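AxyAgu115A (Amphibacillus xylanus NBRC 15112, PDB 6NPS) is a family GH115 alpha-glucuronidase that probably hydrolyses glucuronic acid side groups from arabinoglucuronoxylan, a hemicellulose. Local coordinates at residues V859-V872 with P937-D949. The protein carries 3 engineered substitutions. Numbering follows the deposited sequence.
Sequences VYELEFYLQPSNPV and PGFALEKIVIYPD
E861 and Y947 face each other in an antiparallel strand pair, 859-866 against 940-948, within the C-terminal domain, whose galactose-binding-like family is consistent with a beta-sandwich. E861 N donates to Y947 O at 2.8 Å. On the same face of the sheet, CB of E861 sits 3.8 Å from the centroid of the Y947 ring, a CH-pi contact offset toward the rim. The ring lies under E861 because Y947 CG stands between its own backbone N and carbonyl carbon (chi1 51°). Next along this face, E863 brings OE1 to the ring edge, 3.9 Å from Y947 CE1. Y865 packs CE1 against V945 CG2 at 3.6 Å, while K943 CD lies over one face of the Y865 ring; the K943 amine goes on to the carbonyls of L958 and P960. E942 and K943 both oppose Y865, a classic beta bulge: Y865 O accepts from E942 N at 2.9 Å and only weakly from K943 N. L862, F864, L866, L941, I944 and I946 line the other, apolar face, where I932 of strand 926-934 touches F864, L941 and I944. Back at the E861 end, K920 NZ forms a salt bridge with E861 OE2; one water donates to both E861 OE2 (2.7 Å) and D949 OD2 (2.9 Å).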
loop_
_atom_site.group_PDB
_atom_site.type_symbol
_atom_site.label_atom_id
_atom_site.label_comp_id
_atom_site.label_asym_id
_atom_site.label_seq_id
_atom_site.Cartn_x
_atom_site.Cartn_y
_atom_site.Cartn_z
ATOM N N VAL A 859 -1.236 35.906 -4.229
ATOM C CA VAL A 859 -2.375 35.067 -4.546
ATOM C C VAL A 859 -2.475 33.971 -3.504
ATOM O O VAL A 859 -1.489 33.262 -3.217
ATOM C CB VAL A 859 -2.256 34.474 -5.955
ATOM C CG1 VAL A 859 -3.555 33.735 -6.315
ATOM C CG2 VAL A 859 -1.968 35.597 -6.957
ATOM N N TYR A 860 -3.663 33.843 -2.927
ATOM C CA TYR A 860 -3.962 32.819 -1.944
ATOM C C TYR A 860 -5.036 31.904 -2.490
ATOM O O TYR A 860 -5.872 32.311 -3.313
ATOM C CB TYR A 860 -4.407 33.451 -0.598
ATOM C CG TYR A 860 -3.206 34.000 0.153
ATOM C CD1 TYR A 860 -2.604 35.184 -0.251
ATOM C CD2 TYR A 860 -2.640 33.305 1.233
ATOM C CE1 TYR A 860 -1.477 35.688 0.416
ATOM C CE2 TYR A 860 -1.514 33.803 1.905
ATOM C CZ TYR A 860 -0.943 34.994 1.488
ATOM O OH TYR A 860 0.174 35.502 2.122
ATOM N N GLU A 861 -5.007 30.661 -2.024
ATOM C CA GLU A 861 -6.114 29.743 -2.235
ATOM C C GLU A 861 -7.092 29.888 -1.080
ATOM O O GLU A 861 -6.691 29.898 0.086
ATOM C CB GLU A 861 -5.639 28.295 -2.349
ATOM C CG GLU A 861 -4.834 28.020 -3.607
ATOM C CD GLU A 861 -5.689 27.664 -4.824
ATOM O OE1 GLU A 861 -6.888 28.024 -4.858
ATOM O OE2 GLU A 861 -5.154 27.025 -5.759
ATOM N N LEU A 862 -8.369 30.020 -1.417
ATOM C CA LEU A 862 -9.458 30.098 -0.460
ATOM C C LEU A 862 -10.308 28.855 -0.675
ATOM O O LEU A 862 -10.904 28.681 -1.736
ATOM C CB LEU A 862 -10.258 31.387 -0.661
ATOM C CG LEU A 862 -11.556 31.579 0.111
ATOM C CD1 LEU A 862 -11.262 31.873 1.556
ATOM C CD2 LEU A 862 -12.353 32.741 -0.505
ATOM N N GLU A 863 -10.330 27.982 0.318
ATOM C CA GLU A 863 -10.998 26.704 0.223
ATOM C C GLU A 863 -12.156 26.668 1.211
ATOM O O GLU A 863 -11.983 26.979 2.393
ATOM C CB GLU A 863 -10.010 25.578 0.504
ATOM C CG GLU A 863 -10.638 24.187 0.525
ATOM C CD GLU A 863 -9.602 23.080 0.687
ATOM O OE1 GLU A 863 -8.596 23.291 1.410
ATOM O OE2 GLU A 863 -9.784 22.006 0.070
ATOM N N PHE A 864 -13.330 26.313 0.722
ATOM C CA PHE A 864 -14.500 26.145 1.563
ATOM C C PHE A 864 -14.712 24.666 1.821
ATOM O O PHE A 864 -14.601 23.841 0.908
ATOM C CB PHE A 864 -15.755 26.703 0.893
ATOM C CG PHE A 864 -15.779 28.170 0.756
ATOM C CD1 PHE A 864 -14.927 28.979 1.492
ATOM C CD2 PHE A 864 -16.702 28.770 -0.102
ATOM C CE1 PHE A 864 -14.966 30.357 1.348
ATOM C CE2 PHE A 864 -16.757 30.152 -0.238
ATOM C CZ PHE A 864 -15.883 30.942 0.480
ATOM N N TYR A 865 -15.086 24.344 3.041
ATOM C CA TYR A 865 -15.621 23.032 3.376
ATOM C C TYR A 865 -17.132 23.203 3.539
ATOM O O TYR A 865 -17.577 23.963 4.401
ATOM C CB TYR A 865 -14.997 22.505 4.668
ATOM C CG TYR A 865 -13.555 22.031 4.516
ATOM C CD1 TYR A 865 -12.536 22.921 4.175
ATOM C CD2 TYR A 865 -13.218 20.694 4.735
ATOM C CE1 TYR A 865 -11.194 22.488 4.060
ATOM C CE2 TYR A 865 -11.912 20.254 4.618
ATOM C CZ TYR A 865 -10.901 21.156 4.290
ATOM O OH TYR A 865 -9.605 20.712 4.158
ATOM N N LEU A 866 -17.911 22.507 2.712
ATOM C CA LEU A 866 -19.361 22.689 2.660
ATOM C C LEU A 866 -20.093 21.377 2.888
ATOM O O LEU A 866 -19.639 20.311 2.460
ATOM C CB LEU A 866 -19.820 23.246 1.302
ATOM C CG LEU A 866 -19.135 24.502 0.808
ATOM C CD1 LEU A 866 -19.449 24.718 -0.657
ATOM C CD2 LEU A 866 -19.601 25.702 1.657
ATOM N N GLN A 867 -21.260 21.466 3.505
ATOM C CA GLN A 867 -22.150 20.321 3.485
ATOM C C GLN A 867 -22.451 19.952 2.033
ATOM O O GLN A 867 -22.636 20.850 1.198
ATOM C CB GLN A 867 -23.443 20.629 4.244
ATOM C CG GLN A 867 -23.978 19.415 4.959
ATOM C CD GLN A 867 -24.912 18.591 4.096
ATOM O OE1 GLN A 867 -24.966 17.369 4.222
ATOM N NE2 GLN A 867 -25.668 19.262 3.224
ATOM N N PRO A 868 -22.494 18.641 1.686
ATOM C CA PRO A 868 -22.717 18.254 0.262
ATOM C C PRO A 868 -24.187 18.302 -0.149
ATOM O O PRO A 868 -24.859 17.296 -0.389
ATOM C CB PRO A 868 -22.148 16.828 0.206
ATOM C CG PRO A 868 -22.379 16.274 1.562
ATOM C CD PRO A 868 -22.177 17.470 2.530
ATOM N N SER A 869 -24.710 19.508 -0.237
ATOM C CA SER A 869 -26.063 19.756 -0.705
ATOM C C SER A 869 -26.141 19.700 -2.226
ATOM O O SER A 869 -25.165 19.956 -2.938
ATOM C CB SER A 869 -26.530 21.126 -0.218
ATOM O OG SER A 869 -26.998 20.999 1.102
ATOM N N ASN A 870 -27.341 19.409 -2.722
ATOM C CA ASN A 870 -27.561 19.393 -4.150
ATOM C C ASN A 870 -28.303 20.653 -4.577
ATOM O O ASN A 870 -29.061 21.215 -3.785
ATOM C CB ASN A 870 -28.369 18.144 -4.517
ATOM C CG ASN A 870 -27.653 16.884 -4.122
ATOM O OD1 ASN A 870 -26.521 16.673 -4.555
ATOM N ND2 ASN A 870 -28.277 16.044 -3.293
ATOM N N PRO A 871 -28.109 21.138 -5.810
ATOM C CA PRO A 871 -28.852 22.323 -6.255
ATOM C C PRO A 871 -30.354 22.119 -6.107
ATOM O O PRO A 871 -30.885 21.028 -6.362
ATOM C CB PRO A 871 -28.466 22.460 -7.739
ATOM C CG PRO A 871 -27.236 21.638 -7.927
ATOM C CD PRO A 871 -27.279 20.560 -6.888
ATOM N N VAL A 872 -31.053 23.202 -5.728
ATOM C CA VAL A 872 -32.506 23.125 -5.501
ATOM C C VAL A 872 -33.332 23.339 -6.759
ATOM O O VAL A 872 -34.562 23.139 -6.722
ATOM C CB VAL A 872 -32.986 24.150 -4.447
ATOM C CG1 VAL A 872 -32.265 23.922 -3.165
ATOM C CG2 VAL A 872 -32.773 25.602 -4.958
ATOM N N PRO A 937 -29.788 28.924 -2.436
ATOM C CA PRO A 937 -30.108 28.049 -1.292
ATOM C C PRO A 937 -29.223 26.794 -1.267
ATOM O O PRO A 937 -28.641 26.394 -2.276
ATOM C CB PRO A 937 -31.568 27.663 -1.545
ATOM C CG PRO A 937 -32.102 28.690 -2.556
ATOM C CD PRO A 937 -30.912 29.085 -3.381
ATOM N N GLY A 938 -29.178 26.137 -0.110
ATOM C CA GLY A 938 -28.366 24.948 0.057
ATOM C C GLY A 938 -26.916 25.176 0.473
ATOM O O GLY A 938 -26.169 24.197 0.643
ATOM N N PHE A 939 -26.500 26.420 0.674
ATOM C CA PHE A 939 -25.113 26.752 1.007
ATOM C C PHE A 939 -24.941 26.687 2.520
ATOM O O PHE A 939 -25.465 27.537 3.247
ATOM C CB PHE A 939 -24.770 28.130 0.441
ATOM C CG PHE A 939 -23.365 28.601 0.752
ATOM C CD1 PHE A 939 -22.280 28.131 0.029
ATOM C CD2 PHE A 939 -23.138 29.526 1.761
ATOM C CE1 PHE A 939 -20.971 28.570 0.324
ATOM C CE2 PHE A 939 -21.839 29.976 2.064
ATOM C CZ PHE A 939 -20.760 29.505 1.336
ATOM N N ALA A 940 -24.243 25.655 3.009
ATOM C CA ALA A 940 -23.991 25.489 4.437
ATOM C C ALA A 940 -22.483 25.330 4.628
ATOM O O ALA A 940 -21.890 24.341 4.169
ATOM C CB ALA A 940 -24.751 24.303 5.010
ATOM N N LEU A 941 -21.866 26.310 5.283
ATOM C CA LEU A 941 -20.419 26.443 5.289
ATOM C C LEU A 941 -19.898 26.042 6.658
ATOM O O LEU A 941 -20.338 26.597 7.678
ATOM C CB LEU A 941 -20.019 27.883 4.963
ATOM C CG LEU A 941 -18.538 28.237 5.033
ATOM C CD1 LEU A 941 -17.690 27.579 3.930
ATOM C CD2 LEU A 941 -18.434 29.757 4.891
ATOM N N GLU A 942 -18.944 25.115 6.680
ATOM C CA GLU A 942 -18.399 24.569 7.917
ATOM C C GLU A 942 -17.024 25.119 8.260
ATOM O O GLU A 942 -16.761 25.374 9.434
ATOM C CB GLU A 942 -18.315 23.032 7.848
ATOM C CG GLU A 942 -19.731 22.406 7.734
ATOM C CD GLU A 942 -19.780 20.873 7.530
ATOM O OE1 GLU A 942 -18.905 20.133 8.054
ATOM O OE2 GLU A 942 -20.740 20.414 6.854
ATOM N N LYS A 943 -16.139 25.281 7.277
ATOM C CA LYS A 943 -14.754 25.653 7.553
ATOM C C LYS A 943 -14.216 26.372 6.325
ATOM O O LYS A 943 -14.628 26.091 5.196
ATOM C CB LYS A 943 -13.890 24.403 7.898
ATOM C CG LYS A 943 -12.424 24.733 8.312
ATOM C CD LYS A 943 -11.554 23.470 8.420
ATOM C CE LYS A 943 -11.938 22.648 9.597
ATOM N NZ LYS A 943 -10.931 21.587 9.778
ATOM N N ILE A 944 -13.312 27.322 6.563
ATOM C CA ILE A 944 -12.592 28.034 5.514
ATOM C C ILE A 944 -11.102 27.832 5.770
ATOM O O ILE A 944 -10.633 28.037 6.895
ATOM C CB ILE A 944 -12.912 29.539 5.521
ATOM C CG1 ILE A 944 -14.430 29.773 5.529
ATOM C CG2 ILE A 944 -12.210 30.232 4.375
ATOM C CD1 ILE A 944 -14.831 31.197 5.932
ATOM N N VAL A 945 -10.351 27.505 4.724
ATOM C CA VAL A 945 -8.901 27.372 4.823
ATOM C C VAL A 945 -8.267 28.294 3.793
ATOM O O VAL A 945 -8.712 28.327 2.644
ATOM C CB VAL A 945 -8.469 25.913 4.601
ATOM C CG1 VAL A 945 -6.956 25.809 4.690
ATOM C CG2 VAL A 945 -9.160 25.009 5.632
ATOM N N ILE A 946 -7.224 29.038 4.199
ATOM C CA ILE A 946 -6.537 29.986 3.329
ATOM C C ILE A 946 -5.037 29.699 3.380
ATOM O O ILE A 946 -4.462 29.567 4.467
ATOM C CB ILE A 946 -6.828 31.451 3.747
ATOM C CG1 ILE A 946 -8.352 31.733 3.800
ATOM C CG2 ILE A 946 -6.105 32.443 2.827
ATOM C CD1 ILE A 946 -8.725 33.085 4.547
ATOM N N TYR A 947 -4.397 29.632 2.218
ATOM C CA TYR A 947 -2.985 29.275 2.169
ATOM C C TYR A 947 -2.410 29.815 0.875
ATOM O O TYR A 947 -3.156 30.078 -0.069
ATOM C CB TYR A 947 -2.770 27.756 2.276
ATOM C CG TYR A 947 -3.574 26.909 1.318
ATOM C CD1 TYR A 947 -4.851 26.474 1.651
ATOM C CD2 TYR A 947 -3.058 26.535 0.079
ATOM C CE1 TYR A 947 -5.594 25.678 0.783
ATOM C CE2 TYR A 947 -3.804 25.744 -0.801
ATOM C CZ TYR A 947 -5.059 25.316 -0.434
ATOM O OH TYR A 947 -5.808 24.544 -1.288
ATOM N N PRO A 948 -1.101 30.062 0.819
ATOM C CA PRO A 948 -0.552 30.721 -0.374
ATOM C C PRO A 948 -0.678 29.822 -1.600
ATOM O O PRO A 948 -0.727 28.589 -1.504
ATOM C CB PRO A 948 0.917 31.009 -0.006
ATOM C CG PRO A 948 1.143 30.477 1.394
ATOM C CD PRO A 948 -0.174 30.047 1.972
ATOM N N ASP A 949 -0.800 30.461 -2.760
ATOM C CA ASP A 949 -0.885 29.748 -4.027
ATOM C C ASP A 949 0.244 28.731 -4.161
ATOM O O ASP A 949 1.423 29.067 -4.010
ATOM C CB ASP A 949 -0.817 30.752 -5.184
ATOM C CG ASP A 949 -1.287 30.161 -6.500
ATOM O OD1 ASP A 949 -1.101 30.819 -7.553
ATOM O OD2 ASP A 949 -1.847 29.048 -6.473
HETATM O O HOH W 1 -2.589 26.524 -5.177
HETATM O O HOH W 2 -23.691 23.469 1.151
HETATM O O HOH W 3 -29.370 25.513 -5.078
#